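Side-chain contacts in glucosamine-6-phosphate deaminase (Bacillus subtilis, PDB 2BKX), which belongs to the glucosamine-6-phosphate isomerase/6-phosphogluconolactonase family of sugar-phosphate enzymes, built on a Rossmann-like alpha/beta fold: residues Q46-R49 with L50-E54; D86-F89 with Q90-S94. All coordinates share one frame; numbering follows the deposited sequence.

Contact 1: residues Q46-R49 with L50-E54; sequences QLIR and LHQTE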
loop_
_atom_site.group_PDB
_atom_site.type_symbol
_atom_site.label_atom_id
_atom_site.label_comp_id
_atom_site.label_asym_id
_atom_site.label_seq_id
_atom_site.Cartn_x
_atom_site.Cartn_y
_atom_site.Cartn_z
ATOM N N GLN A 46 11.098 5.461 -9.730
ATOM C CA GLN A 46 11.658 6.767 -9.526
ATOM C C GLN A 46 12.466 6.893 -8.251
ATOM O O GLN A 46 13.437 7.621 -8.237
ATOM C CB GLN A 46 10.630 7.901 -9.691
ATOM C CG GLN A 46 9.951 7.883 -11.016
ATOM C CD GLN A 46 10.983 7.983 -12.148
ATOM O OE1 GLN A 46 11.756 8.956 -12.190
ATOM N NE2 GLN A 46 11.089 6.938 -12.974
ATOM N N LEU A 47 12.065 6.219 -7.172
ATOM C CA LEU A 47 12.909 6.147 -5.956
ATOM C C LEU A 47 14.279 5.578 -6.197
ATOM O O LEU A 47 15.278 6.113 -5.698
ATOM C CB LEU A 47 12.257 5.302 -4.843
ATOM C CG LEU A 47 11.222 6.099 -4.106
ATOM C CD1 LEU A 47 10.366 5.185 -3.277
ATOM C CD2 LEU A 47 11.864 7.209 -3.195
ATOM N N ILE A 48 14.331 4.513 -6.984
ATOM C CA ILE A 48 15.590 3.906 -7.367
ATOM C C ILE A 48 16.400 4.885 -8.213
ATOM O O ILE A 48 17.608 4.996 -8.041
ATOM C CB ILE A 48 15.374 2.565 -8.082
ATOM C CG1 ILE A 48 14.773 1.563 -7.109
ATOM C CG2 ILE A 48 16.692 2.030 -8.650
ATOM C CD1 ILE A 48 14.171 0.381 -7.838
ATOM N N ARG A 49 15.753 5.614 -9.106
ATOM C CA ARG A 49 16.469 6.616 -9.866
ATOM C C ARG A 49 17.099 7.647 -8.960
ATOM O O ARG A 49 18.243 8.035 -9.200
ATOM C CB ARG A 49 15.492 7.269 -10.814
ATOM C CG ARG A 49 15.422 6.575 -12.128
ATOM C CD ARG A 49 16.506 7.118 -13.081
ATOM N NE ARG A 49 16.263 6.627 -14.424
ATOM C CZ ARG A 49 16.739 5.490 -14.918
ATOM N NH1 ARG A 49 17.534 4.702 -14.191
ATOM N NH2 ARG A 49 16.420 5.139 -16.155
ATOM N N LEU A 50 16.354 8.136 -7.967
ATOM C CA LEU A 50 16.873 9.161 -7.048
ATOM C C LEU A 50 18.074 8.637 -6.257
ATOM O O LEU A 50 18.987 9.386 -5.874
ATOM C CB LEU A 50 15.782 9.654 -6.102
ATOM C CG LEU A 50 14.611 10.393 -6.721
ATOM C CD1 LEU A 50 13.645 10.783 -5.635
ATOM C CD2 LEU A 50 15.064 11.573 -7.557
ATOM N N HIS A 51 18.086 7.334 -6.033
ATOM C CA HIS A 51 19.240 6.666 -5.414
ATOM C C HIS A 51 20.511 6.980 -6.216
ATOM O O HIS A 51 21.594 7.218 -5.626
ATOM C CB HIS A 51 18.923 5.139 -5.360
ATOM C CG HIS A 51 19.907 4.298 -4.603
ATOM N ND1 HIS A 51 20.376 4.616 -3.346
ATOM C CD2 HIS A 51 20.456 3.099 -4.918
ATOM C CE1 HIS A 51 21.184 3.653 -2.935
ATOM N NE2 HIS A 51 21.255 2.731 -3.871
ATOM N N GLN A 52 20.385 7.015 -7.544
ATOM C CA GLN A 52 21.466 7.412 -8.448
ATOM C C GLN A 52 21.628 8.920 -8.618
ATOM O O GLN A 52 22.716 9.477 -8.386
ATOM C CB GLN A 52 21.240 6.827 -9.864
ATOM C CG GLN A 52 20.923 5.342 -9.949
ATOM C CD GLN A 52 19.929 4.924 -11.104
ATOM O OE1 GLN A 52 19.242 3.910 -10.978
ATOM N NE2 GLN A 52 19.867 5.710 -12.210
ATOM N N THR A 53 20.580 9.597 -9.065
ATOM C CA THR A 53 20.697 10.975 -9.486
ATOM C C THR A 53 20.917 11.915 -8.295
ATOM O O THR A 53 21.470 13.001 -8.495
ATOM C CB THR A 53 19.491 11.433 -10.263
ATOM O OG1 THR A 53 18.355 11.240 -9.453
ATOM C CG2 THR A 53 19.325 10.644 -11.565
ATOM N N GLU A 54 20.488 11.512 -7.086
ATOM C CA GLU A 54 20.607 12.351 -5.891
ATOM C C GLU A 54 21.342 11.688 -4.765
ATOM O O GLU A 54 21.422 12.230 -3.642
ATOM C CB GLU A 54 19.213 12.829 -5.397
ATOM C CG GLU A 54 18.498 13.631 -6.410
ATOM C CD GLU A 54 17.190 14.184 -5.942
ATOM O OE1 GLU A 54 16.714 13.827 -4.820
ATOM O OE2 GLU A 54 16.595 14.927 -6.727
#

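Contact 2: residues D86-F89 with Q90-S94; sequences DRFF and QHIDS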
loop_
_atom_site.group_PDB
_atom_site.type_symbol
_atom_site.label_atom_id
_atom_site.label_comp_id
_atom_site.label_asym_id
_atom_site.label_seq_id
_atom_site.Cartn_x
_atom_site.Cartn_y
_atom_site.Cartn_z
ATOM N N ASP A 86 11.932 -7.619 -5.762
ATOM C CA ASP A 86 12.216 -7.395 -7.200
ATOM C C ASP A 86 12.119 -5.906 -7.581
ATOM O O ASP A 86 12.988 -5.378 -8.291
ATOM C CB ASP A 86 11.216 -8.196 -8.049
ATOM C CG ASP A 86 11.410 -7.999 -9.540
ATOM O OD1 ASP A 86 12.450 -8.427 -10.031
ATOM O OD2 ASP A 86 10.509 -7.428 -10.205
ATOM N N ARG A 87 11.083 -5.220 -7.115
ATOM C CA ARG A 87 10.848 -3.848 -7.557
ATOM C C ARG A 87 11.687 -2.827 -6.769
ATOM O O ARG A 87 11.846 -1.694 -7.192
ATOM C CB ARG A 87 9.397 -3.445 -7.334
ATOM C CG ARG A 87 8.395 -3.777 -8.423
ATOM C CD ARG A 87 8.212 -5.214 -8.693
ATOM N NE ARG A 87 7.008 -5.442 -9.506
ATOM C CZ ARG A 87 6.483 -6.643 -9.767
ATOM N NH1 ARG A 87 5.376 -6.736 -10.493
ATOM N NH2 ARG A 87 7.035 -7.760 -9.290
ATOM N N PHE A 88 12.122 -3.185 -5.564
ATOM C CA PHE A 88 12.643 -2.193 -4.640
ATOM C C PHE A 88 13.864 -2.631 -3.863
ATOM O O PHE A 88 14.943 -2.054 -4.055
ATOM C CB PHE A 88 11.531 -1.700 -3.722
ATOM C CG PHE A 88 11.849 -0.431 -2.960
ATOM C CD1 PHE A 88 12.477 0.650 -3.559
ATOM C CD2 PHE A 88 11.498 -0.328 -1.650
ATOM C CE1 PHE A 88 12.705 1.818 -2.842
ATOM C CE2 PHE A 88 11.710 0.836 -0.913
ATOM C CZ PHE A 88 12.330 1.918 -1.535
ATOM N N PHE A 89 13.729 -3.648 -3.015
ATOM C CA PHE A 89 14.799 -3.910 -2.068
ATOM C C PHE A 89 16.090 -4.284 -2.753
ATOM O O PHE A 89 17.172 -3.877 -2.286
ATOM C CB PHE A 89 14.445 -5.024 -1.095
ATOM C CG PHE A 89 13.147 -4.824 -0.331
ATOM C CD1 PHE A 89 12.599 -3.558 -0.083
ATOM C CD2 PHE A 89 12.494 -5.936 0.205
ATOM C CE1 PHE A 89 11.411 -3.430 0.652
ATOM C CE2 PHE A 89 11.309 -5.795 0.936
ATOM C CZ PHE A 89 10.784 -4.549 1.138
ATOM N N GLN A 90 16.021 -5.008 -3.860
ATOM C CA GLN A 90 17.287 -5.442 -4.515
ATOM C C GLN A 90 18.117 -4.296 -5.096
ATOM O O GLN A 90 19.270 -4.492 -5.458
ATOM C CB GLN A 90 17.026 -6.473 -5.609
ATOM C CG GLN A 90 16.414 -5.933 -6.917
ATOM C CD GLN A 90 16.387 -6.944 -8.065
ATOM O OE1 GLN A 90 15.391 -7.037 -8.841
ATOM N NE2 GLN A 90 17.477 -7.681 -8.207
ATOM N N HIS A 91 17.513 -3.121 -5.214
ATOM C CA HIS A 91 18.067 -1.995 -5.929
ATOM C C HIS A 91 18.527 -0.872 -5.017
ATOM O O HIS A 91 19.035 0.132 -5.517
ATOM C CB HIS A 91 16.999 -1.443 -6.907
ATOM C CG HIS A 91 16.594 -2.400 -7.964
ATOM N ND1 HIS A 91 17.481 -2.920 -8.879
ATOM C CD2 HIS A 91 15.377 -2.918 -8.280
ATOM C CE1 HIS A 91 16.838 -3.746 -9.689
ATOM N NE2 HIS A 91 15.559 -3.760 -9.349
ATOM N N ILE A 92 18.388 -1.019 -3.707
ATOM C CA ILE A 92 18.703 0.036 -2.758
ATOM C C ILE A 92 19.697 -0.435 -1.691
ATOM O O ILE A 92 19.956 -1.629 -1.559
ATOM C CB ILE A 92 17.408 0.592 -2.073
ATOM C CG1 ILE A 92 16.692 -0.487 -1.264
ATOM C CG2 ILE A 92 16.470 1.177 -3.131
ATOM C CD1 ILE A 92 15.494 0.035 -0.487
ATOM N N ASP A 93 20.228 0.505 -0.911
ATOM C CA ASP A 93 21.272 0.218 0.080
ATOM C C ASP A 93 20.699 0.141 1.474
ATOM O O ASP A 93 21.310 0.587 2.452
ATOM C CB ASP A 93 22.386 1.303 0.017
ATOM C CG ASP A 93 21.887 2.720 0.402
ATOM O OD1 ASP A 93 20.683 3.003 0.254
ATOM O OD2 ASP A 93 22.708 3.561 0.853
ATOM N N SER A 94 19.529 -0.474 1.600
ATOM C CA SER A 94 18.908 -0.684 2.905
ATOM C C SER A 94 19.565 -1.821 3.679
ATOM O O SER A 94 20.370 -2.557 3.125
ATOM C CB SER A 94 17.424 -0.967 2.683
ATOM O OG SER A 94 17.280 -2.138 1.933
HETATM O O HOH W 1 13.353 -4.305 -11.001
HETATM O O HOH W 2 18.166 -4.046 0.236
HETATM O O HOH W 3 20.112 -4.432 -2.374
#

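Contact 1: residues Q46-R49 with L50-E54
Backbone hydrogen bonds from L50 to Q46 and from H51 to L47 carry helix 41-53 into its last turn. The L50 N to Q46 O bond is 3.0 Å long. T53 N to R49 O is shorter, at 2.8 Å. Q52 N is held more loosely, with weak bonds to both I48 O and R49 O.

Among the side chains, R49 bends at chi2 (-87°), and this brings its guanidinium across the bent side chain of Q52. The guanidinium and amide planes stand 62° apart. T53 OG1 sits 3.2 Å from R49 O, the same oxygen that T53 N uses.

Aliphatic carbons pack against backbone oxygens one turn back. L50 CG rests 3.4 Å from Q46 O. H51 CB lies 3.0 Å from I48 O. The H51 ring leads away from the turn, since CG is anti to the backbone N (chi1 -173°), and ND1 bonds to L56 O.

R49 O accepts T53 N and, weakly, Q52 N, with T53 OG1 also near. The contact is a helix C-terminal turn held mainly by its backbone, with the exposed polar side chains of R49, Q52 and T53 around it.

Contact 2: residues D86-F89 with Q90-S94
This is a local contact at the C-terminal end of helix 80-89, where the chain leaves the helix through a type I beta turn from F89 to I92. The apolar part is a CH-pi contact between F88 and I92. I92 CD1 stands over one face of the F88 ring, 3.9 Å from its centroid and 14° off the normal. I92 CG2 adds a touch at F88 CE1, 3.8 Å away. The torsion of I92 explains the reach: CG1 lies between the backbone N and the carbonyl carbon (chi1 62°), with CD1 extended beyond it.

H91 N donates to F88 O at 3.0 Å, from above the carbonyl plane, across the overlapping turn F88-H91. The bond from I92 N to F89 O closes the type I turn; it is weak at 3.4 Å, though nearly straight.

Q90 and H91 turn back toward D86. Q90 and D86 lie side by side, and Q90 CG sits over the centre of one face of the H91 ring. A water joins D86 O, 2.9 Å away, to H91 NE2. Another water bridges F89 O and S94 OG.

Around this exit, F88 meets Y44 and L47 of helix 41-53, and H91 touches I48 of the same helix. The F89 ring stacks on H99, at the start of strand 99-100, and I92 packs on F58 in the loop before strand 62-69.

Strand 31-34 leads into helix 41-53, whose last turns hold contact 1. The chain then runs through strand 62-69, completing a beta-alpha-beta unit, and enters helix 80-89. Contact 2 lies at the end of that helix and in the loop toward strand 99-100. The two contacts are in series; neither encloses nor crosses the other, and each closes only a local turn. The centres of contacts 1 and 2 are about 11 Å apart, and the two touch directly. I48 CD1 packs 3.2 Å from R87 O and 3.5 Å from H91 CB. H51 CD2 reaches H91 O at 3.3 Å. The ends of two successive helices are thus packed together on one side of the chain's centre.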